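B-N-acetylhexosaminidase (Streptomyces plicatus, PDB 5FD0) hydrolyses terminal non-reducing N-acetyl-D-hexosamine residues of beta-N-acetylhexosaminides, probably by the substrate-assisted retaining mechanism of family 20 glycoside hydrolases. Local coordinates at residues A[369-374]-A[412-417]; A[394-399]-A[420-425]; A[443-448]-A[464-469]; A[317-322]-A[348-353]. One frame throughout, in Å; residues are numbered along the deposited sequence.

Contact 1 (A[369-374]-A[412-417]); sequences LDRTGD and LSWAGY. With NAG (2-acetamido-2-deoxy-beta-D-glucopyranose), chain B.
Leu369, Arg371 and Trp414 carry most of this contact between two loops that follow neighbouring strands, 363-366 and 389-392, of the TIM-barrel catalytic domain. Leu369 uses both methyl branches: CD2 packs on Ala415 CB at 3.7 Å, while CD1 approaches CZ3 of the Trp414 indole at 4.1 Å. The same CD2 also lies over one face of the Arg371 guanidinium, towards its rim, so one methyl packs on both Ala415 and the flat arginine group.

Arg371 starts from a tight rotamer, CG lodged between its own N and C (chi1 73°), and then runs extended to NE, which carries the guanidinium across to the 413-416 type I turn. There NH2 gives a nearly straight bond to Trp414 O (2.8 Å, N-H...O 164°), with the oxygen in the guanidinium plane. One water closes a small ring, accepting from Arg371 NH1 and donating to the same Trp414 O. Two donors therefore hold this one carbonyl. The partner turn, 369-372, is braced from within by the bond of Leu369 N to Thr372 OG1 at 2.8 Å.

Ala415 CB sits over one face of the Trp414 ring, near the rim. The indole edge is turned to the sugar site, where NE1 donates to NAG O6 at 2.9 Å.

Contact 2 (A[394-399]-A[420-425]); sequences PADRTY and VQRSYD. With NAG (2-acetamido-2-deoxy-beta-D-glucopyranose), chain B.
Arg397 lays its guanidinium flat on that of Arg422, with centres 4.0 Å apart and planes only 16° from parallel, each CZ sitting over the middle of the other group. The two side chains cross at about a right angle. Arg397 reaches this place by bending at chi2 (-79°), which also directs NH1 to Arg422 O at 3.0 Å, a carbonyl close to the C-terminal end of helix 420-424 and in the plane of the donor group.

Arg422, extended from CG to NE, grips Asp396 side-on with two nitrogens. NE donates to the backbone Asp396 O at 2.9 Å, and NH2 forms a salt bridge with Asp396 OD2 at 2.7 Å, meeting that oxygen from above the carboxylate plane. The planes of carboxylate and guanidinium are accordingly steeply inclined. A third point of attachment is Ser423 OG, which donates to Arg397 O at 2.7 Å; Ser423 CA adds a C-H...O contact to the same oxygen.

These bonds fasten the loop after barrel strand 389-392 to the short helix. Within the same loop Thr398 OG1 bonds to Glu444 O on strand 440-447, and Tyr399 OH donates to NAG O7 at 2.7 Å, placing the ring beside the sugar's acetamido group. Asp370 also pairs with Arg422 NH2, so two carboxylates converge on that nitrogen. Their negative charge would be expected to offset the positive charge of the stacked arginines and make their close approach tolerable.

Contact 3 (A[443-448]-A[464-469]); sequences VEAPLW and PRLPGV. With NAG (2-acetamido-2-deoxy-beta-D-glucopyranose), chain B.
Strand 440-447, the last in sequence of the eight parallel strands of the TIM barrel, packs its outer side here against helix 466-474, which comes after helix 455-462 in the chain, the usual strand-to-helix layering of a beta/alpha barrel. The alternation of side chains gives the evidence: Val443 and Ala445 direct CB towards the helix, whereas Glu444 between them points away and holds Ser161 OG and His192 ND1 on neighbouring parts of the barrel.

Val469 has the largest area buried by the contact. Its CG1, anti to the backbone N (chi1 -177°), meets Val443 CG2 at 3.9 Å and Ala445 CB at 4.0 Å, so it bridges the two outward-facing strand residues. The side chains of Val443 and Val469 run antiparallel, flank to flank. Val469 CG2 leans on Ala445 CB as well, at 4.1 Å. One turn earlier, Leu466 CD1 reaches Ala445 CB at the looser distance of 4.5 Å.

All residues that touch are buried, and the contact between the two segments is apolar. Val443 CG2 also comes within 3.5 Å of Val469 O, a carbon-to-carbonyl packing contact. Just beyond the C-terminal end of the strand, one face of the Trp448 indole is turned to the sugar, with NAG O4 above it toward the rim, 3.2 Å from Trp448 CE3.

Contact 4 (A[317-322]-A[348-353]); sequences GGDEAH and VGWHQL. With NAG (2-acetamido-2-deoxy-beta-D-glucopyranose), chain B.
Gly317 meets strand 346-350 by its backbone: its O accepts from Trp350 N at 2.9 Å. Its CA also comes to 3.3 Å from Trp350 CD1, and its positive phi (70°) favours glycine. Gly318 follows, its N lying at the edge of the Trp350 ring and in its plane while bonding to Asp252 OD1; its O rests on Gln352 CB at 3.3 Å.

Asp319 and Trp350 extend from their backbones flank by flank in the same direction, carboxylate and ring planes 60° apart. OD1 of Asp319 reaches Trp350 CD1 at 3.2 Å, and the nearby NE1 is bonded instead to Glu250 OE2. The other oxygen, Asp319 OD2, accepts from NAG N2 at 3.1 Å. This belongs to the active site of a family 20 hexosaminidase, at the C-terminal ends of the TIM-barrel strands; the adjacent Asp-Glu pair is consistent with substrate-assisted catalysis, in which the acetamido group takes part. NAG C8 sits over the centre of the Trp350 ring, 3.7 Å from CD2, which helps fix how the acetamido group is placed.

On the other flank comes Gln352, bent at chi2; its OE1 lies 3.6 Å from Asp319 CA and is hydrogen-bonded by Trp367 NE1. Glu320 extends to the anomeric end of the sugar, where its OE2 comes to 2.4 Å from NAG O1, a distance so short that its detail is doubtful, while its OE1 is bonded to His256 NE2.

All four contacts touch the same NAG, from different loops and strand ends of one barrel. Contacts 3 and 4 are buried and both involve strands of the parallel barrel sheet, yet contact 3 is apolar strand-to-helix packing close to the chain's centre, whereas contact 4, its centre about 19 Å from that of the chain, mixes one backbone bond with packing and turns its acidic groups to the sugar. Contacts 1 and 2 are only partly buried and rest on arginines; they join through Asp370 N, bonded to Asp396 OD2. Contacts 2 and 3 meet through Thr398, which packs on Val469. Trp350 of contact 4 touches both Tyr399 and Trp448, tying contacts 2 and 3 to it.

Contact 1 (A[369-374]-A[412-417])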
# COMPACT_ATOMS: atom_id res chain seq x y z
N LEU A 369 5.75 -18.79 -1.62
CA LEU A 369 4.46 -19.40 -1.93
C LEU A 369 4.29 -20.67 -1.10
O LEU A 369 5.23 -21.17 -0.50
CB LEU A 369 4.34 -19.76 -3.41
CG LEU A 369 4.54 -18.72 -4.51
CD1 LEU A 369 5.97 -18.33 -4.64
CD2 LEU A 369 4.06 -19.32 -5.81
N ASP A 370 3.06 -21.19 -1.09
CA ASP A 370 2.82 -22.48 -0.42
C ASP A 370 3.87 -23.51 -0.82
O ASP A 370 4.41 -24.23 0.03
CB ASP A 370 1.45 -23.05 -0.78
CG ASP A 370 0.34 -22.46 0.03
OD1 ASP A 370 0.54 -21.50 0.80
OD2 ASP A 370 -0.78 -22.98 -0.15
N ARG A 371 4.18 -23.57 -2.11
CA ARG A 371 5.06 -24.58 -2.70
C ARG A 371 6.54 -24.27 -2.58
O ARG A 371 7.36 -25.05 -3.06
CB ARG A 371 4.74 -24.72 -4.18
CG ARG A 371 5.25 -23.55 -4.97
CD ARG A 371 4.61 -23.57 -6.33
NE ARG A 371 5.16 -22.53 -7.18
CZ ARG A 371 4.52 -22.04 -8.24
NH1 ARG A 371 3.30 -22.48 -8.56
NH2 ARG A 371 5.10 -21.10 -8.96
N THR A 372 6.90 -23.13 -2.02
CA THR A 372 8.31 -22.81 -1.83
C THR A 372 8.97 -23.89 -1.00
O THR A 372 8.36 -24.46 -0.09
CB THR A 372 8.41 -21.45 -1.16
OG1 THR A 372 7.92 -20.47 -2.08
CG2 THR A 372 9.81 -21.12 -0.74
N GLY A 373 10.22 -24.20 -1.32
CA GLY A 373 10.89 -25.30 -0.64
C GLY A 373 11.15 -25.00 0.82
O GLY A 373 11.28 -23.84 1.24
N ASP A 374 11.26 -26.08 1.60
CA ASP A 374 11.44 -25.95 3.05
C ASP A 374 12.71 -25.19 3.39
O ASP A 374 12.74 -24.39 4.33
CB ASP A 374 11.44 -27.33 3.72
CG ASP A 374 10.03 -27.88 3.94
OD1 ASP A 374 9.04 -27.15 3.69
OD2 ASP A 374 9.90 -29.04 4.38
N LEU A 412 -0.62 -12.08 -14.51
CA LEU A 412 0.30 -13.19 -14.72
C LEU A 412 -0.21 -14.45 -14.01
O LEU A 412 -1.13 -14.40 -13.20
CB LEU A 412 1.69 -12.85 -14.21
CG LEU A 412 2.36 -11.66 -14.88
CD1 LEU A 412 3.76 -11.50 -14.32
CD2 LEU A 412 2.41 -11.84 -16.41
N SER A 413 0.43 -15.58 -14.31
CA SER A 413 -0.04 -16.85 -13.77
C SER A 413 1.09 -17.71 -13.21
O SER A 413 0.86 -18.86 -12.87
CB SER A 413 -0.81 -17.65 -14.83
OG SER A 413 0.03 -17.89 -15.94
N TRP A 414 2.30 -17.18 -13.10
CA TRP A 414 3.42 -18.02 -12.70
C TRP A 414 3.26 -18.55 -11.29
O TRP A 414 3.80 -19.61 -10.96
CB TRP A 414 4.74 -17.26 -12.85
CG TRP A 414 4.90 -16.09 -11.94
CD1 TRP A 414 4.60 -14.80 -12.22
CD2 TRP A 414 5.39 -16.11 -10.59
NE1 TRP A 414 4.91 -14.00 -11.14
CE2 TRP A 414 5.39 -14.78 -10.13
CE3 TRP A 414 5.85 -17.12 -9.74
CZ2 TRP A 414 5.82 -14.44 -8.85
CZ3 TRP A 414 6.29 -16.77 -8.47
CH2 TRP A 414 6.26 -15.43 -8.04
N ALA A 415 2.51 -17.85 -10.44
CA ALA A 415 2.28 -18.29 -9.07
C ALA A 415 1.00 -19.10 -8.93
O ALA A 415 0.51 -19.28 -7.82
CB ALA A 415 2.24 -17.08 -8.12
N GLY A 416 0.45 -19.61 -10.04
CA GLY A 416 -0.89 -20.18 -10.01
C GLY A 416 -1.92 -19.06 -10.09
O GLY A 416 -1.60 -17.90 -10.34
N TYR A 417 -3.18 -19.43 -9.89
CA TYR A 417 -4.30 -18.51 -9.87
C TYR A 417 -4.65 -18.16 -8.43
O TYR A 417 -4.48 -18.98 -7.52
CB TYR A 417 -5.49 -19.12 -10.60
CG TYR A 417 -5.11 -19.45 -12.03
CD1 TYR A 417 -4.72 -18.43 -12.89
CD2 TYR A 417 -5.07 -20.76 -12.49
CE1 TYR A 417 -4.34 -18.69 -14.17
CE2 TYR A 417 -4.68 -21.04 -13.81
CZ TYR A 417 -4.32 -19.99 -14.63
OH TYR A 417 -3.92 -20.21 -15.92
C1 NAG B . 8.44 -11.69 -9.56
C2 NAG B . 9.39 -10.48 -9.63
C3 NAG B . 8.77 -9.19 -10.09
C4 NAG B . 7.78 -9.37 -11.18
C5 NAG B . 6.73 -10.29 -10.58
C6 NAG B . 5.49 -10.46 -11.39
C7 NAG B . 9.32 -10.08 -7.20
C8 NAG B . 10.10 -9.81 -5.93
N2 NAG B . 10.03 -10.24 -8.33
O1 NAG B . 9.13 -12.80 -9.94
O3 NAG B . 9.82 -8.31 -10.59
O4 NAG B . 7.23 -8.11 -11.55
O5 NAG B . 7.33 -11.61 -10.45
O6 NAG B . 4.53 -11.20 -10.66
O7 NAG B . 8.14 -10.15 -7.17
O HOH W 1 3.16 -22.29 -11.33

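Contact 2 (A[394-399]-A[420-425])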
# COMPACT_ATOMS: atom_id res chain seq x y z
N PRO A 394 2.97 -13.02 0.20
CA PRO A 394 3.17 -14.24 -0.60
C PRO A 394 2.66 -14.08 -2.02
O PRO A 394 1.59 -13.52 -2.25
CB PRO A 394 2.39 -15.32 0.18
CG PRO A 394 2.32 -14.78 1.61
CD PRO A 394 2.19 -13.27 1.43
N ALA A 395 3.46 -14.55 -2.99
CA ALA A 395 3.10 -14.32 -4.39
C ALA A 395 1.85 -15.07 -4.81
O ALA A 395 1.19 -14.67 -5.78
CB ALA A 395 4.25 -14.68 -5.33
N ASP A 396 1.46 -16.11 -4.09
CA ASP A 396 0.22 -16.83 -4.34
C ASP A 396 -0.88 -16.41 -3.37
O ASP A 396 -1.85 -17.16 -3.18
CB ASP A 396 0.45 -18.35 -4.29
CG ASP A 396 0.92 -18.84 -2.93
OD1 ASP A 396 1.34 -18.01 -2.10
OD2 ASP A 396 0.87 -20.09 -2.71
N ARG A 397 -0.75 -15.23 -2.75
CA ARG A 397 -1.77 -14.67 -1.89
C ARG A 397 -2.07 -13.19 -2.18
O ARG A 397 -3.23 -12.84 -2.38
CB ARG A 397 -1.35 -14.79 -0.42
CG ARG A 397 -1.07 -16.23 0.03
CD ARG A 397 -2.33 -16.97 0.32
NE ARG A 397 -2.04 -18.33 0.76
CZ ARG A 397 -2.96 -19.20 1.12
NH1 ARG A 397 -4.23 -18.85 1.10
NH2 ARG A 397 -2.61 -20.44 1.47
N THR A 398 -1.06 -12.33 -2.16
CA THR A 398 -1.28 -10.88 -2.15
C THR A 398 -0.61 -10.15 -3.31
O THR A 398 -0.58 -8.91 -3.32
CB THR A 398 -0.79 -10.27 -0.84
OG1 THR A 398 0.63 -10.36 -0.79
CG2 THR A 398 -1.38 -11.02 0.36
N TYR A 399 -0.05 -10.88 -4.27
CA TYR A 399 0.40 -10.28 -5.54
C TYR A 399 -0.83 -9.97 -6.38
O TYR A 399 -1.48 -10.87 -6.92
CB TYR A 399 1.36 -11.22 -6.27
CG TYR A 399 2.79 -11.05 -5.90
CD1 TYR A 399 3.16 -10.73 -4.58
CD2 TYR A 399 3.80 -11.20 -6.85
CE1 TYR A 399 4.47 -10.58 -4.25
CE2 TYR A 399 5.12 -11.04 -6.51
CZ TYR A 399 5.45 -10.72 -5.22
OH TYR A 399 6.75 -10.54 -4.89
N VAL A 420 -10.35 -14.64 -4.86
CA VAL A 420 -10.53 -13.75 -3.72
C VAL A 420 -10.38 -14.50 -2.40
O VAL A 420 -9.73 -14.01 -1.46
CB VAL A 420 -11.89 -13.04 -3.85
CG1 VAL A 420 -12.11 -12.10 -2.70
CG2 VAL A 420 -11.93 -12.30 -5.17
N GLN A 421 -11.00 -15.68 -2.27
CA GLN A 421 -10.91 -16.37 -0.98
C GLN A 421 -9.46 -16.74 -0.65
O GLN A 421 -9.02 -16.56 0.49
CB GLN A 421 -11.82 -17.62 -0.94
CG GLN A 421 -11.60 -18.38 0.38
CD GLN A 421 -12.53 -19.58 0.61
OE1 GLN A 421 -13.32 -19.95 -0.24
NE2 GLN A 421 -12.42 -20.17 1.79
N ARG A 422 -8.72 -17.27 -1.62
CA ARG A 422 -7.32 -17.61 -1.37
C ARG A 422 -6.53 -16.40 -0.87
O ARG A 422 -5.71 -16.52 0.04
CB ARG A 422 -6.65 -18.16 -2.63
CG ARG A 422 -5.22 -18.61 -2.40
CD ARG A 422 -4.57 -19.27 -3.63
NE ARG A 422 -3.21 -19.67 -3.28
CZ ARG A 422 -2.91 -20.77 -2.61
NH1 ARG A 422 -3.88 -21.59 -2.24
NH2 ARG A 422 -1.65 -21.06 -2.30
N SER A 423 -6.74 -15.24 -1.51
CA SER A 423 -6.00 -14.05 -1.13
C SER A 423 -6.23 -13.69 0.33
O SER A 423 -5.31 -13.18 1.00
CB SER A 423 -6.41 -12.87 -2.02
OG SER A 423 -5.63 -11.75 -1.68
N TYR A 424 -7.45 -13.90 0.82
CA TYR A 424 -7.87 -13.49 2.16
C TYR A 424 -7.65 -14.56 3.22
O TYR A 424 -7.41 -14.23 4.38
CB TYR A 424 -9.36 -13.13 2.15
CG TYR A 424 -9.99 -12.86 3.50
CD1 TYR A 424 -9.89 -11.60 4.10
CD2 TYR A 424 -10.73 -13.85 4.16
CE1 TYR A 424 -10.48 -11.34 5.33
CE2 TYR A 424 -11.31 -13.60 5.40
CZ TYR A 424 -11.19 -12.34 5.98
OH TYR A 424 -11.75 -12.09 7.20
N ASP A 425 -7.74 -15.84 2.87
CA ASP A 425 -8.06 -16.85 3.87
C ASP A 425 -6.80 -17.47 4.47
O ASP A 425 -6.48 -18.64 4.27
CB ASP A 425 -8.96 -17.91 3.24
CG ASP A 425 -9.75 -18.72 4.28
OD1 ASP A 425 -9.75 -18.38 5.48
OD2 ASP A 425 -10.41 -19.69 3.85
C1 NAG B . 8.44 -11.69 -9.56
C2 NAG B . 9.39 -10.48 -9.63
C3 NAG B . 8.77 -9.19 -10.09
C4 NAG B . 7.78 -9.37 -11.18
C5 NAG B . 6.73 -10.29 -10.58
C6 NAG B . 5.49 -10.46 -11.39
C7 NAG B . 9.32 -10.08 -7.20
C8 NAG B . 10.10 -9.81 -5.93
N2 NAG B . 10.03 -10.24 -8.33
O1 NAG B . 9.13 -12.80 -9.94
O3 NAG B . 9.82 -8.31 -10.59
O4 NAG B . 7.23 -8.11 -11.55
O5 NAG B . 7.33 -11.61 -10.45
O6 NAG B . 4.53 -11.20 -10.66
O7 NAG B . 8.14 -10.15 -7.17

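Contact 3 (A[443-448]-A[464-469])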
# COMPACT_ATOMS: atom_id res chain seq x y z
N VAL A 443 1.89 -7.01 6.61
CA VAL A 443 1.57 -7.57 5.30
C VAL A 443 1.71 -6.48 4.24
O VAL A 443 1.64 -5.29 4.54
CB VAL A 443 0.15 -8.16 5.26
CG1 VAL A 443 0.03 -9.27 6.27
CG2 VAL A 443 -0.92 -7.05 5.54
N GLU A 444 1.89 -6.92 2.99
CA GLU A 444 1.91 -6.02 1.84
C GLU A 444 1.18 -6.66 0.67
O GLU A 444 1.26 -7.88 0.49
CB GLU A 444 3.34 -5.65 1.43
CG GLU A 444 3.41 -4.69 0.25
CD GLU A 444 4.73 -3.96 0.14
OE1 GLU A 444 5.15 -3.34 1.14
OE2 GLU A 444 5.38 -4.04 -0.92
N ALA A 445 0.45 -5.84 -0.11
CA ALA A 445 -0.19 -6.21 -1.37
C ALA A 445 0.53 -5.55 -2.54
O ALA A 445 0.28 -4.36 -2.83
CB ALA A 445 -1.67 -5.81 -1.38
N PRO A 446 1.43 -6.23 -3.23
CA PRO A 446 2.13 -5.58 -4.33
C PRO A 446 1.36 -5.68 -5.63
O PRO A 446 0.74 -6.71 -5.93
CB PRO A 446 3.45 -6.37 -4.43
CG PRO A 446 3.55 -7.16 -3.16
CD PRO A 446 2.13 -7.46 -2.79
N LEU A 447 1.42 -4.60 -6.43
CA LEU A 447 0.79 -4.55 -7.75
C LEU A 447 1.90 -4.33 -8.78
O LEU A 447 2.36 -3.21 -8.98
CB LEU A 447 -0.28 -3.46 -7.85
CG LEU A 447 -1.07 -3.38 -9.16
CD1 LEU A 447 -1.68 -4.72 -9.61
CD2 LEU A 447 -2.18 -2.36 -9.05
N TRP A 448 2.34 -5.41 -9.43
CA TRP A 448 3.31 -5.33 -10.51
C TRP A 448 2.62 -4.96 -11.82
O TRP A 448 1.44 -5.25 -12.03
CB TRP A 448 4.05 -6.67 -10.66
CG TRP A 448 4.73 -7.09 -9.39
CD1 TRP A 448 4.27 -7.96 -8.46
CD2 TRP A 448 5.98 -6.62 -8.90
NE1 TRP A 448 5.16 -8.06 -7.41
CE2 TRP A 448 6.22 -7.24 -7.66
CE3 TRP A 448 6.92 -5.72 -9.38
CZ2 TRP A 448 7.37 -7.01 -6.92
CZ3 TRP A 448 8.08 -5.49 -8.64
CH2 TRP A 448 8.29 -6.14 -7.42
N PRO A 464 -11.23 -7.00 -6.31
CA PRO A 464 -11.55 -6.81 -4.89
C PRO A 464 -10.61 -7.41 -3.85
O PRO A 464 -11.03 -7.47 -2.70
CB PRO A 464 -12.93 -7.47 -4.78
CG PRO A 464 -12.80 -8.66 -5.71
CD PRO A 464 -11.84 -8.23 -6.83
N ARG A 465 -9.38 -7.81 -4.19
CA ARG A 465 -8.50 -8.40 -3.18
C ARG A 465 -7.81 -7.36 -2.30
O ARG A 465 -7.39 -7.69 -1.19
CB ARG A 465 -7.44 -9.29 -3.85
CG ARG A 465 -8.02 -10.55 -4.55
CD ARG A 465 -7.00 -11.26 -5.42
NE ARG A 465 -6.55 -10.43 -6.55
CZ ARG A 465 -5.83 -10.87 -7.58
NH1 ARG A 465 -5.47 -12.16 -7.67
NH2 ARG A 465 -5.47 -10.03 -8.54
N LEU A 466 -7.67 -6.11 -2.76
CA LEU A 466 -6.98 -5.10 -1.96
C LEU A 466 -7.55 -4.94 -0.55
O LEU A 466 -6.76 -4.88 0.41
CB LEU A 466 -6.98 -3.78 -2.74
CG LEU A 466 -6.29 -2.59 -2.09
CD1 LEU A 466 -4.79 -2.73 -2.21
CD2 LEU A 466 -6.74 -1.28 -2.71
N PRO A 467 -8.87 -4.80 -0.35
CA PRO A 467 -9.38 -4.65 1.03
C PRO A 467 -9.09 -5.85 1.90
O PRO A 467 -8.89 -5.69 3.11
CB PRO A 467 -10.89 -4.47 0.85
CG PRO A 467 -11.12 -4.28 -0.59
CD PRO A 467 -9.95 -4.78 -1.35
N GLY A 468 -9.04 -7.05 1.32
CA GLY A 468 -8.78 -8.24 2.12
C GLY A 468 -7.39 -8.24 2.71
O GLY A 468 -7.20 -8.58 3.88
N VAL A 469 -6.39 -7.80 1.93
CA VAL A 469 -5.05 -7.76 2.50
C VAL A 469 -4.96 -6.68 3.59
O VAL A 469 -4.26 -6.85 4.59
CB VAL A 469 -3.98 -7.55 1.41
CG1 VAL A 469 -2.55 -7.60 2.04
CG2 VAL A 469 -4.12 -8.61 0.32
C1 NAG B . 8.44 -11.69 -9.56
C2 NAG B . 9.39 -10.48 -9.63
C3 NAG B . 8.77 -9.19 -10.09
C4 NAG B . 7.78 -9.37 -11.18
C5 NAG B . 6.73 -10.29 -10.58
C6 NAG B . 5.49 -10.46 -11.39
C7 NAG B . 9.32 -10.08 -7.20
C8 NAG B . 10.10 -9.81 -5.93
N2 NAG B . 10.03 -10.24 -8.33
O1 NAG B . 9.13 -12.80 -9.94
O3 NAG B . 9.82 -8.31 -10.59
O4 NAG B . 7.23 -8.11 -11.55
O5 NAG B . 7.33 -11.61 -10.45
O6 NAG B . 4.53 -11.20 -10.66
O7 NAG B . 8.14 -10.15 -7.17

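Contact 4 (A[317-322]-A[348-353])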
# COMPACT_ATOMS: atom_id res chain seq x y z
N GLY A 317 15.64 -3.92 -2.37
CA GLY A 317 15.26 -5.02 -3.25
C GLY A 317 16.08 -6.26 -2.93
O GLY A 317 16.06 -6.73 -1.79
N GLY A 318 16.79 -6.80 -3.92
CA GLY A 318 17.60 -8.00 -3.76
C GLY A 318 17.01 -9.25 -4.36
O GLY A 318 17.60 -10.34 -4.20
N ASP A 319 15.87 -9.15 -5.03
CA ASP A 319 15.23 -10.30 -5.64
C ASP A 319 15.85 -10.63 -7.00
O ASP A 319 16.32 -9.75 -7.74
CB ASP A 319 13.73 -10.04 -5.84
CG ASP A 319 13.48 -8.87 -6.75
OD1 ASP A 319 14.02 -7.78 -6.43
OD2 ASP A 319 12.81 -9.05 -7.81
N GLU A 320 15.85 -11.92 -7.32
CA GLU A 320 16.11 -12.40 -8.67
C GLU A 320 17.40 -11.84 -9.24
O GLU A 320 17.50 -11.50 -10.42
CB GLU A 320 14.91 -12.09 -9.57
CG GLU A 320 13.65 -12.88 -9.15
CD GLU A 320 12.38 -12.45 -9.88
OE1 GLU A 320 12.29 -11.28 -10.33
OE2 GLU A 320 11.45 -13.29 -10.01
N ALA A 321 18.43 -11.79 -8.40
CA ALA A 321 19.77 -11.46 -8.86
C ALA A 321 20.43 -12.72 -9.43
O ALA A 321 21.50 -13.16 -9.01
CB ALA A 321 20.60 -10.85 -7.73
N HIS A 322 19.77 -13.27 -10.44
CA HIS A 322 20.15 -14.58 -10.97
C HIS A 322 21.35 -14.51 -11.91
O HIS A 322 21.85 -15.56 -12.32
CB HIS A 322 18.95 -15.20 -11.66
CG HIS A 322 17.84 -15.52 -10.71
ND1 HIS A 322 18.07 -15.94 -9.42
CD2 HIS A 322 16.49 -15.47 -10.85
CE1 HIS A 322 16.92 -16.14 -8.81
NE2 HIS A 322 15.95 -15.87 -9.65
N VAL A 348 15.22 -2.31 4.05
CA VAL A 348 14.24 -3.32 3.73
C VAL A 348 14.74 -4.00 2.46
O VAL A 348 15.29 -3.34 1.58
CB VAL A 348 12.82 -2.75 3.52
CG1 VAL A 348 11.82 -3.87 3.29
CG2 VAL A 348 12.39 -1.87 4.72
N GLY A 349 14.57 -5.32 2.38
CA GLY A 349 14.87 -6.03 1.15
C GLY A 349 13.90 -7.17 0.96
O GLY A 349 13.21 -7.58 1.89
N TRP A 350 13.84 -7.68 -0.27
CA TRP A 350 13.12 -8.93 -0.48
C TRP A 350 13.83 -10.05 0.30
O TRP A 350 14.98 -9.92 0.71
CB TRP A 350 13.02 -9.23 -1.97
CG TRP A 350 12.28 -8.12 -2.77
CD1 TRP A 350 12.85 -7.18 -3.56
CD2 TRP A 350 10.87 -7.89 -2.82
NE1 TRP A 350 11.89 -6.37 -4.11
CE2 TRP A 350 10.66 -6.78 -3.67
CE3 TRP A 350 9.76 -8.52 -2.25
CZ2 TRP A 350 9.39 -6.29 -3.96
CZ3 TRP A 350 8.49 -8.04 -2.55
CH2 TRP A 350 8.32 -6.93 -3.40
N HIS A 351 13.12 -11.15 0.54
CA HIS A 351 13.60 -12.14 1.52
C HIS A 351 14.85 -12.89 1.06
O HIS A 351 15.48 -13.58 1.87
CB HIS A 351 12.48 -13.13 1.91
CG HIS A 351 12.14 -14.14 0.85
ND1 HIS A 351 11.07 -13.99 -0.01
CD2 HIS A 351 12.72 -15.32 0.52
CE1 HIS A 351 11.01 -15.03 -0.82
NE2 HIS A 351 12.01 -15.84 -0.53
N GLN A 352 15.27 -12.72 -0.20
CA GLN A 352 16.61 -13.16 -0.60
C GLN A 352 17.68 -12.55 0.29
O GLN A 352 18.75 -13.15 0.48
CB GLN A 352 16.88 -12.82 -2.07
CG GLN A 352 16.15 -13.67 -3.07
CD GLN A 352 14.65 -13.47 -3.01
OE1 GLN A 352 14.15 -12.35 -2.88
NE2 GLN A 352 13.93 -14.57 -3.05
N LEU A 353 17.42 -11.38 0.87
CA LEU A 353 18.39 -10.76 1.77
C LEU A 353 18.66 -11.63 3.00
O LEU A 353 19.74 -11.54 3.60
CB LEU A 353 17.90 -9.38 2.19
CG LEU A 353 18.79 -8.52 3.06
CD1 LEU A 353 20.12 -8.27 2.39
CD2 LEU A 353 18.13 -7.20 3.37
C1 NAG B . 8.44 -11.69 -9.56
C2 NAG B . 9.39 -10.48 -9.63
C3 NAG B . 8.77 -9.19 -10.09
C4 NAG B . 7.78 -9.37 -11.18
C5 NAG B . 6.73 -10.29 -10.58
C6 NAG B . 5.49 -10.46 -11.39
C7 NAG B . 9.32 -10.08 -7.20
C8 NAG B . 10.10 -9.81 -5.93
N2 NAG B . 10.03 -10.24 -8.33
O1 NAG B . 9.13 -12.80 -9.94
O3 NAG B . 9.82 -8.31 -10.59
O4 NAG B . 7.23 -8.11 -11.55
O5 NAG B . 7.33 -11.61 -10.45
O6 NAG B . 4.53 -11.20 -10.66
O7 NAG B . 8.14 -10.15 -7.17